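Local coordinates for protein ORF98 PTP-2 (Cydia pomonella granulosis virus, PDB 6I28) that probably removes phosphate from phosphotyrosine and from phosphoserine or phosphothreonine, as a viral member of the dual-specificity protein phosphatase family, at residues Tyr117-Asp126 / Asp160-Glu168; Glu70-Ala79 / Pro142-Leu150. All blocks are in the same frame, centred on the assembly; numbering follows the deposited sequence.

Contact 1: Tyr117-Asp126 / Asp160-Glu168; sequences YYIMRTNQID and DNKLVVRVE
With CG anti to its carbonyl carbon (chi1 -69°) and the chain bent at chi2 (-70°), Q124 lays its terminal amide along the backbone of V167, while Y117, with CG anti to its own N (chi1 178°), sends its ring out to the chain end at E168. The amide of Q124 pairs with both polar atoms of V167: V167 N donates to Q124 OE1 at 2.9 Å, approaching from above the carbonyl plane, and Q124 NE2 donates to a lone pair of V167 O, also at 2.9 Å and nearly straight. The second N-H of NE2 is spent on R121 O (3.1 Å), so the amide ties the last turn of helix 110-123 to the strand and cannot easily rotate. A water links Q124 OE1 to V165 O. The V167 side chain points at the end of the helix: CG1 packs on R121 CA at 3.8 Å and on M120 CB, and CG2 lies 3.2 Å from I125 O. At the terminus, Y117 OH donates to E168 OXT (2.5 Å), which lies at the ring edge near its plane. The same hydroxyl accepts from R121 NH1 at 3.0 Å, close to the guanidinium plane; R121, in a salt bridge with E83, makes no direct bond to the terminal carboxylate, though its charge probably attracts it. A glutamine amide thus pairs with the backbone N and O of V167 in the C-terminal beta hairpin 154-159/162-167, docking the hairpin on helix 110-123 of the dual-specificity phosphatase fold.

Contact 2: Glu70-Ala79 / Pro142-Leu150; sequences EDDAKCGALA and PSEHFVELL
The imidazole of H145 lies against a backbone carbon: A73 CA sits over the centre of the ring, 3.7 Å from its centroid and only 6° off the normal, a CH-pi contact. A73 belongs to a type I turn, D72 to C75, in the loop after strand 64-68, the position at which dual-specificity phosphatases usually carry their general-acid loop. The opposite face of the H145 ring is turned to F146, met off-centre near the rim, with H145 NE2 over a face of the phenyl. With its CG between backbone N and carbonyl carbon (chi1 70°), H145 stands out from the first turn of helix 144-151 and reaches across to the loop. A water 2.8 Å from H145 NE2 also bonds E70 O and D72 N, linking the imidazole to the loop backbone. D71 is gripped from the other segment by S143 OG, which donates to the syn lone pair of D71 OD1 at 2.7 Å; S109, next to R110 in the phosphate-binding loop, bonds to both D71 OD2 and S143 OG. S143 thus occupies the N-cap position while its hydroxyl serves D71. F146 CE2 approaches D71 OD1 obliquely, and F146 CE1 rests on L78 CD2 at 3.9 Å. One helical turn beyond H145, L149 closes the contact, its CD1 methyl lying 3.6 Å from A79 CB.

Overall arrangement
The four segments alternate along the chain, 70-79, 117-126, 142-150 and 160-168, so the two contacts cross along the chain. Their centres are 20 Å apart, and helix 110-123 joins them: contact 1 uses its C-terminal half, whereas F146 and P142 of contact 2 touch T113 near its start, beside the phosphate-binding loop. They meet where M120 CE packs on L150 O (3.5 Å) and Y117 CB on L150 CD2. After helix 144-151 a short link leads to strand 154-159, the partner of 162-167. Contact 2 joins the loop after strand 64-68 to helix 144-151 beside the probable catalytic pocket, while contact 1, farther from the chain centre, fastens the C-terminal hairpin to the helical side of the domain.

Contact 1: Tyr117-Asp126 / Asp160-Glu168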
loop_
_atom_site.group_PDB
_atom_site.type_symbol
_atom_site.label_atom_id
_atom_site.label_comp_id
_atom_site.label_asym_id
_atom_site.label_seq_id
_atom_site.Cartn_x
_atom_site.Cartn_y
_atom_site.Cartn_z
ATOM N N TYR A 117 -1.679 -6.425 0.745
ATOM C CA TYR A 117 -0.856 -7.434 0.095
ATOM C C TYR A 117 0.506 -7.546 0.771
ATOM O O TYR A 117 1.014 -8.660 0.998
ATOM C CB TYR A 117 -0.644 -7.076 -1.373
ATOM C CG TYR A 117 0.253 -8.086 -2.093
ATOM C CD1 TYR A 117 -0.061 -9.394 -2.169
ATOM C CD2 TYR A 117 1.428 -7.683 -2.682
ATOM C CE1 TYR A 117 0.754 -10.332 -2.838
ATOM C CE2 TYR A 117 2.276 -8.559 -3.347
ATOM C CZ TYR A 117 1.954 -9.889 -3.424
ATOM O OH TYR A 117 2.765 -10.805 -4.076
ATOM N N TYR A 118 1.123 -6.405 1.102
ATOM C CA TYR A 118 2.330 -6.457 1.885
ATOM C C TYR A 118 2.173 -7.235 3.164
ATOM O O TYR A 118 3.039 -8.048 3.488
ATOM C CB TYR A 118 2.866 -5.051 2.165
ATOM C CG TYR A 118 4.177 -5.074 2.866
ATOM C CD1 TYR A 118 5.336 -5.259 2.126
ATOM C CD2 TYR A 118 4.298 -4.990 4.261
ATOM C CE1 TYR A 118 6.546 -5.324 2.708
ATOM C CE2 TYR A 118 5.583 -5.019 4.858
ATOM C CZ TYR A 118 6.691 -5.221 4.060
ATOM O OH TYR A 118 7.976 -5.297 4.558
ATOM N N ILE A 119 1.027 -7.098 3.866
ATOM C CA ILE A 119 0.829 -7.842 5.106
ATOM C C ILE A 119 0.534 -9.319 4.846
ATOM O O ILE A 119 1.040 -10.186 5.562
ATOM C CB ILE A 119 -0.293 -7.117 5.897
ATOM C CG1 ILE A 119 0.230 -5.745 6.404
ATOM C CG2 ILE A 119 -0.839 -7.975 7.052
ATOM C CD1 ILE A 119 -0.781 -4.947 7.159
ATOM N N MET A 120 -0.269 -9.625 3.807
ATOM C CA MET A 120 -0.498 -10.996 3.398
ATOM C C MET A 120 0.799 -11.719 3.108
ATOM O O MET A 120 1.029 -12.818 3.607
ATOM C CB MET A 120 -1.380 -11.052 2.145
ATOM C CG MET A 120 -2.762 -10.537 2.292
ATOM S SD MET A 120 -3.611 -10.439 0.714
ATOM C CE MET A 120 -3.372 -12.088 0.085
ATOM N N ARG A 121 1.720 -11.061 2.425
ATOM C CA ARG A 121 2.874 -11.781 1.950
ATOM C C ARG A 121 4.006 -11.850 2.978
ATOM O O ARG A 121 4.696 -12.874 3.078
ATOM C CB ARG A 121 3.390 -11.113 0.664
ATOM C CG ARG A 121 4.638 -11.766 0.110
ATOM C CD ARG A 121 4.837 -11.371 -1.339
ATOM N NE ARG A 121 6.198 -11.571 -1.828
ATOM C CZ ARG A 121 6.582 -11.340 -3.092
ATOM N NH1 ARG A 121 5.716 -10.940 -3.998
ATOM N NH2 ARG A 121 7.841 -11.517 -3.450
ATOM N N THR A 122 4.200 -10.806 3.768
ATOM C CA THR A 122 5.206 -10.867 4.815
ATOM C C THR A 122 4.761 -11.759 5.978
ATOM O O THR A 122 5.600 -12.359 6.666
ATOM C CB THR A 122 5.559 -9.456 5.340
ATOM O OG1 THR A 122 4.415 -8.751 5.865
ATOM C CG2 THR A 122 6.279 -8.595 4.233
ATOM N N ASN A 123 3.468 -11.909 6.183
ATOM C CA ASN A 123 2.969 -12.757 7.265
ATOM C C ASN A 123 2.489 -14.108 6.775
ATOM O O ASN A 123 2.264 -14.989 7.593
ATOM C CB ASN A 123 1.846 -12.040 8.007
ATOM C CG ASN A 123 2.362 -10.903 8.856
ATOM O OD1 ASN A 123 2.837 -11.113 9.959
ATOM N ND2 ASN A 123 2.312 -9.710 8.327
ATOM N N GLN A 124 2.390 -14.303 5.464
ATOM C CA GLN A 124 1.838 -15.507 4.871
ATOM C C GLN A 124 0.478 -15.794 5.494
ATOM O O GLN A 124 0.257 -16.830 6.140
ATOM C CB GLN A 124 2.787 -16.695 5.018
ATOM C CG GLN A 124 3.998 -16.525 4.175
ATOM C CD GLN A 124 3.680 -16.661 2.709
ATOM O OE1 GLN A 124 3.188 -17.689 2.263
ATOM N NE2 GLN A 124 3.995 -15.626 1.944
ATOM N N ILE A 125 -0.431 -14.834 5.323
ATOM C CA ILE A 125 -1.810 -14.953 5.782
ATOM C C ILE A 125 -2.730 -14.560 4.626
ATOM O O ILE A 125 -2.341 -13.855 3.709
ATOM C CB ILE A 125 -2.119 -14.095 7.039
ATOM C CG1 ILE A 125 -1.982 -12.594 6.771
ATOM C CG2 ILE A 125 -1.177 -14.429 8.171
ATOM C CD1 ILE A 125 -2.206 -11.686 8.040
ATOM N N ASP A 126 -3.978 -15.027 4.671
ATOM C CA ASP A 126 -4.847 -14.843 3.512
ATOM C C ASP A 126 -5.480 -13.458 3.490
ATOM O O ASP A 126 -5.310 -12.648 4.409
ATOM C CB ASP A 126 -5.943 -15.914 3.489
ATOM C CG ASP A 126 -6.903 -15.788 4.636
ATOM O OD1 ASP A 126 -6.845 -14.858 5.465
ATOM O OD2 ASP A 126 -7.749 -16.662 4.713
ATOM N N ASP A 160 -0.828 -33.301 4.942
ATOM C CA ASP A 160 -1.075 -33.869 6.268
ATOM C C ASP A 160 -2.453 -33.466 6.782
ATOM O O ASP A 160 -2.620 -32.991 7.907
ATOM C CB ASP A 160 0.026 -33.462 7.251
ATOM C CG ASP A 160 1.421 -33.910 6.797
ATOM O OD1 ASP A 160 1.566 -35.073 6.341
ATOM O OD2 ASP A 160 2.368 -33.099 6.902
ATOM N N ASN A 161 -3.451 -33.677 5.932
ATOM C CA ASN A 161 -4.850 -33.460 6.279
ATOM C C ASN A 161 -5.130 -32.020 6.648
ATOM O O ASN A 161 -6.029 -31.738 7.428
ATOM C CB ASN A 161 -5.285 -34.400 7.402
ATOM C CG ASN A 161 -5.362 -35.810 6.921
ATOM O OD1 ASN A 161 -5.752 -36.053 5.775
ATOM N ND2 ASN A 161 -4.986 -36.754 7.764
ATOM N N LYS A 162 -4.372 -31.078 6.080
ATOM C CA LYS A 162 -4.672 -29.666 6.216
ATOM C C LYS A 162 -4.545 -28.989 4.871
ATOM O O LYS A 162 -3.882 -29.498 3.953
ATOM C CB LYS A 162 -3.757 -28.972 7.232
ATOM C CG LYS A 162 -3.580 -29.735 8.528
ATOM C CD LYS A 162 -2.709 -28.958 9.512
ATOM C CE LYS A 162 -3.040 -27.426 9.518
ATOM N NZ LYS A 162 -2.958 -26.789 10.886
ATOM N N LEU A 163 -5.196 -27.840 4.737
ATOM C CA LEU A 163 -4.913 -26.922 3.645
ATOM C C LEU A 163 -4.080 -25.801 4.238
ATOM O O LEU A 163 -4.553 -25.112 5.150
ATOM C CB LEU A 163 -6.173 -26.355 2.996
ATOM C CG LEU A 163 -6.858 -27.183 1.907
ATOM C CD1 LEU A 163 -8.052 -26.358 1.330
ATOM C CD2 LEU A 163 -6.023 -27.687 0.763
ATOM N N VAL A 164 -2.853 -25.614 3.702
ATOM C CA VAL A 164 -1.896 -24.586 4.113
ATOM C C VAL A 164 -1.959 -23.507 3.055
ATOM O O VAL A 164 -1.965 -23.817 1.863
ATOM C CB VAL A 164 -0.467 -25.152 4.194
ATOM C CG1 VAL A 164 0.596 -24.004 4.347
ATOM C CG2 VAL A 164 -0.308 -26.148 5.300
ATOM N N VAL A 165 -2.041 -22.295 3.455
ATOM C CA VAL A 165 -2.033 -21.170 2.524
ATOM C C VAL A 165 -0.602 -20.710 2.282
ATOM O O VAL A 165 0.226 -20.643 3.206
ATOM C CB VAL A 165 -2.911 -20.019 3.053
ATOM C CG1 VAL A 165 -2.267 -19.355 4.267
ATOM C CG2 VAL A 165 -3.169 -19.013 1.961
ATOM N N ARG A 166 -0.290 -20.430 1.018
ATOM C CA ARG A 166 0.948 -19.751 0.655
ATOM C C ARG A 166 0.570 -18.483 -0.094
ATOM O O ARG A 166 -0.230 -18.532 -1.032
ATOM C CB ARG A 166 1.866 -20.602 -0.232
ATOM C CG ARG A 166 2.871 -21.462 0.573
ATOM C CD ARG A 166 3.764 -22.318 -0.319
ATOM N NE ARG A 166 3.207 -23.669 -0.493
ATOM C CZ ARG A 166 3.070 -24.578 0.484
ATOM N NH1 ARG A 166 3.460 -24.310 1.733
ATOM N NH2 ARG A 166 2.545 -25.768 0.204
ATOM N N VAL A 167 1.154 -17.360 0.287
ATOM C CA VAL A 167 0.922 -16.118 -0.430
ATOM C C VAL A 167 2.104 -15.863 -1.344
ATOM O O VAL A 167 3.236 -15.662 -0.871
ATOM C CB VAL A 167 0.719 -14.929 0.525
ATOM C CG1 VAL A 167 0.443 -13.699 -0.238
ATOM C CG2 VAL A 167 -0.497 -15.231 1.417
ATOM N N GLU A 168 1.814 -15.800 -2.632
ATOM C CA GLU A 168 2.794 -15.529 -3.663
ATOM C C GLU A 168 2.943 -14.034 -3.936
ATOM O O GLU A 168 3.881 -13.675 -4.607
ATOM C CB GLU A 168 2.401 -16.239 -4.964
ATOM C CG GLU A 168 2.236 -17.749 -4.817
ATOM C CD GLU A 168 1.914 -18.500 -6.142
ATOM O OE1 GLU A 168 2.396 -19.639 -6.326
ATOM O OE2 GLU A 168 1.163 -17.963 -6.971
ATOM O OXT GLU A 168 2.165 -13.175 -3.550
HETATM O O HOH W 1 2.893 -20.093 3.780
#

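Contact 2: Glu70-Ala79 / Pro142-Leu150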
loop_
_atom_site.group_PDB
_atom_site.type_symbol
_atom_site.label_atom_id
_atom_site.label_comp_id
_atom_site.label_asym_id
_atom_site.label_seq_id
_atom_site.Cartn_x
_atom_site.Cartn_y
_atom_site.Cartn_z
ATOM N N GLU A 70 -5.128 3.494 -12.265
ATOM C CA GLU A 70 -6.525 3.821 -12.026
ATOM C C GLU A 70 -7.145 2.792 -11.089
ATOM O O GLU A 70 -6.593 1.707 -10.860
ATOM C CB GLU A 70 -7.300 3.868 -13.350
ATOM C CG GLU A 70 -6.939 5.079 -14.164
ATOM C CD GLU A 70 -7.479 4.972 -15.545
ATOM O OE1 GLU A 70 -8.587 4.417 -15.686
ATOM O OE2 GLU A 70 -6.804 5.422 -16.493
ATOM N N ASP A 71 -8.286 3.164 -10.522
ATOM C CA ASP A 71 -9.117 2.257 -9.733
ATOM C C ASP A 71 -10.282 1.935 -10.666
ATOM O O ASP A 71 -11.323 2.600 -10.672
ATOM C CB ASP A 71 -9.525 2.854 -8.403
ATOM C CG ASP A 71 -10.223 1.849 -7.517
ATOM O OD1 ASP A 71 -10.757 0.841 -8.045
ATOM O OD2 ASP A 71 -10.251 2.072 -6.301
ATOM N N ASP A 72 -10.072 0.942 -11.504
ATOM C CA ASP A 72 -11.018 0.662 -12.567
ATOM C C ASP A 72 -10.748 -0.772 -12.972
ATOM O O ASP A 72 -9.592 -1.133 -13.226
ATOM C CB ASP A 72 -10.853 1.631 -13.735
ATOM C CG ASP A 72 -12.092 1.676 -14.612
ATOM O OD1 ASP A 72 -12.769 2.738 -14.698
ATOM O OD2 ASP A 72 -12.393 0.626 -15.202
ATOM N N ALA A 73 -11.808 -1.568 -13.071
ATOM C CA ALA A 73 -11.698 -2.989 -13.379
ATOM C C ALA A 73 -10.895 -3.183 -14.663
ATOM O O ALA A 73 -10.487 -4.285 -15.028
ATOM C CB ALA A 73 -13.061 -3.646 -13.545
ATOM N N LYS A 74 -10.624 -2.089 -15.347
ATOM C CA LYS A 74 -9.981 -2.134 -16.668
ATOM C C LYS A 74 -8.487 -1.885 -16.592
ATOM O O LYS A 74 -7.777 -2.377 -17.465
ATOM C CB LYS A 74 -10.591 -1.155 -17.550
ATOM C CG LYS A 74 -11.873 -1.698 -18.029
ATOM C CD LYS A 74 -11.923 -1.178 -19.338
ATOM C CE LYS A 74 -12.850 0.008 -19.159
ATOM N NZ LYS A 74 -14.082 -0.489 -19.667
ATOM N N CYS A 75 -8.025 -1.093 -15.622
ATOM C CA CYS A 75 -6.603 -0.818 -15.522
ATOM C C CYS A 75 -5.927 -1.964 -14.764
ATOM O O CYS A 75 -6.294 -2.265 -13.622
ATOM C CB CYS A 75 -6.376 0.526 -14.832
ATOM S SG CYS A 75 -4.672 1.074 -14.688
ATOM N N GLY A 76 -4.960 -2.614 -15.416
ATOM C CA GLY A 76 -4.124 -3.587 -14.743
ATOM C C GLY A 76 -2.834 -3.036 -14.166
ATOM O O GLY A 76 -2.000 -3.833 -13.724
ATOM N N ALA A 77 -2.653 -1.704 -14.107
ATOM C CA ALA A 77 -1.324 -1.165 -13.775
ATOM C C ALA A 77 -0.874 -1.491 -12.354
ATOM O O ALA A 77 0.323 -1.735 -12.110
ATOM C CB ALA A 77 -1.286 0.345 -13.967
ATOM N N LEU A 78 -1.793 -1.474 -11.386
ATOM C CA LEU A 78 -1.394 -1.845 -10.036
ATOM C C LEU A 78 -1.012 -3.324 -9.993
ATOM O O LEU A 78 0.053 -3.698 -9.464
ATOM C CB LEU A 78 -2.513 -1.539 -9.052
ATOM C CG LEU A 78 -2.141 -1.958 -7.629
ATOM C CD1 LEU A 78 -0.816 -1.480 -7.167
ATOM C CD2 LEU A 78 -3.163 -1.457 -6.697
ATOM N N ALA A 79 -1.839 -4.174 -10.604
ATOM C CA ALA A 79 -1.541 -5.602 -10.691
ATOM C C ALA A 79 -0.238 -5.839 -11.444
ATOM O O ALA A 79 0.586 -6.688 -11.049
ATOM C CB ALA A 79 -2.696 -6.320 -11.393
ATOM N N PRO A 142 -11.435 -2.185 -0.541
ATOM C CA PRO A 142 -10.867 -2.393 -1.875
ATOM C C PRO A 142 -11.947 -2.740 -2.882
ATOM O O PRO A 142 -12.878 -3.507 -2.600
ATOM C CB PRO A 142 -9.882 -3.556 -1.670
ATOM C CG PRO A 142 -9.550 -3.516 -0.208
ATOM C CD PRO A 142 -10.847 -3.097 0.455
ATOM N N SER A 143 -11.836 -2.150 -4.058
ATOM C CA SER A 143 -12.756 -2.513 -5.122
ATOM C C SER A 143 -12.731 -4.011 -5.382
ATOM O O SER A 143 -11.718 -4.681 -5.179
ATOM C CB SER A 143 -12.402 -1.773 -6.401
ATOM O OG SER A 143 -12.257 -0.380 -6.147
ATOM N N GLU A 144 -13.847 -4.517 -5.901
ATOM C CA GLU A 144 -13.985 -5.959 -6.076
ATOM C C GLU A 144 -12.824 -6.551 -6.871
ATOM O O GLU A 144 -12.321 -7.631 -6.533
ATOM C CB GLU A 144 -15.309 -6.300 -6.766
ATOM C CG GLU A 144 -16.437 -6.559 -5.802
ATOM C CD GLU A 144 -17.707 -7.053 -6.493
ATOM O OE1 GLU A 144 -18.797 -6.527 -6.167
ATOM O OE2 GLU A 144 -17.612 -7.965 -7.352
ATOM N N HIS A 145 -12.390 -5.878 -7.942
ATOM C CA HIS A 145 -11.323 -6.481 -8.744
ATOM C C HIS A 145 -9.987 -6.500 -8.003
ATOM O O HIS A 145 -9.138 -7.364 -8.271
ATOM C CB HIS A 145 -11.180 -5.785 -10.104
ATOM C CG HIS A 145 -10.617 -4.403 -10.039
ATOM N ND1 HIS A 145 -11.362 -3.313 -9.621
ATOM C CD2 HIS A 145 -9.403 -3.916 -10.386
ATOM C CE1 HIS A 145 -10.622 -2.220 -9.694
ATOM N NE2 HIS A 145 -9.423 -2.562 -10.136
ATOM N N PHE A 146 -9.766 -5.569 -7.077
ATOM C CA PHE A 146 -8.564 -5.670 -6.240
ATOM C C PHE A 146 -8.689 -6.829 -5.248
ATOM O O PHE A 146 -7.691 -7.472 -4.915
ATOM C CB PHE A 146 -8.277 -4.381 -5.477
ATOM C CG PHE A 146 -7.841 -3.254 -6.341
ATOM C CD1 PHE A 146 -6.973 -3.456 -7.405
ATOM C CD2 PHE A 146 -8.242 -1.973 -6.064
ATOM C CE1 PHE A 146 -6.629 -2.393 -8.216
ATOM C CE2 PHE A 146 -7.841 -0.898 -6.870
ATOM C CZ PHE A 146 -7.012 -1.127 -7.925
ATOM N N VAL A 147 -9.905 -7.075 -4.730
ATOM C CA VAL A 147 -10.122 -8.235 -3.854
ATOM C C VAL A 147 -9.810 -9.527 -4.589
ATOM O O VAL A 147 -9.138 -10.415 -4.049
ATOM C CB VAL A 147 -11.562 -8.226 -3.311
ATOM C CG1 VAL A 147 -11.848 -9.546 -2.573
ATOM C CG2 VAL A 147 -11.814 -7.035 -2.405
ATOM N N GLU A 148 -10.259 -9.654 -5.838
ATOM C CA GLU A 148 -9.934 -10.870 -6.578
ATOM C C GLU A 148 -8.437 -10.935 -6.902
ATOM O O GLU A 148 -7.845 -12.013 -6.891
ATOM C CB GLU A 148 -10.780 -10.961 -7.850
ATOM C CG GLU A 148 -12.266 -11.203 -7.595
ATOM C CD GLU A 148 -12.567 -12.443 -6.717
ATOM O OE1 GLU A 148 -12.036 -13.550 -7.013
ATOM O OE2 GLU A 148 -13.338 -12.298 -5.730
ATOM N N LEU A 149 -7.800 -9.797 -7.163
ATOM C CA LEU A 149 -6.359 -9.789 -7.417
ATOM C C LEU A 149 -5.596 -10.400 -6.254
ATOM O O LEU A 149 -4.729 -11.262 -6.452
ATOM C CB LEU A 149 -5.878 -8.367 -7.672
ATOM C CG LEU A 149 -4.387 -8.083 -7.676
ATOM C CD1 LEU A 149 -3.751 -8.671 -8.855
ATOM C CD2 LEU A 149 -4.127 -6.579 -7.704
ATOM N N LEU A 150 -5.916 -9.954 -5.027
ATOM C CA LEU A 150 -5.210 -10.363 -3.829
ATOM C C LEU A 150 -5.501 -11.808 -3.475
ATOM O O LEU A 150 -4.589 -12.582 -3.132
ATOM C CB LEU A 150 -5.606 -9.443 -2.678
ATOM C CG LEU A 150 -5.234 -7.975 -2.826
ATOM C CD1 LEU A 150 -5.288 -7.264 -1.512
ATOM C CD2 LEU A 150 -3.864 -7.942 -3.369
HETATM O O HOH W 2 -7.486 -0.902 -11.359
#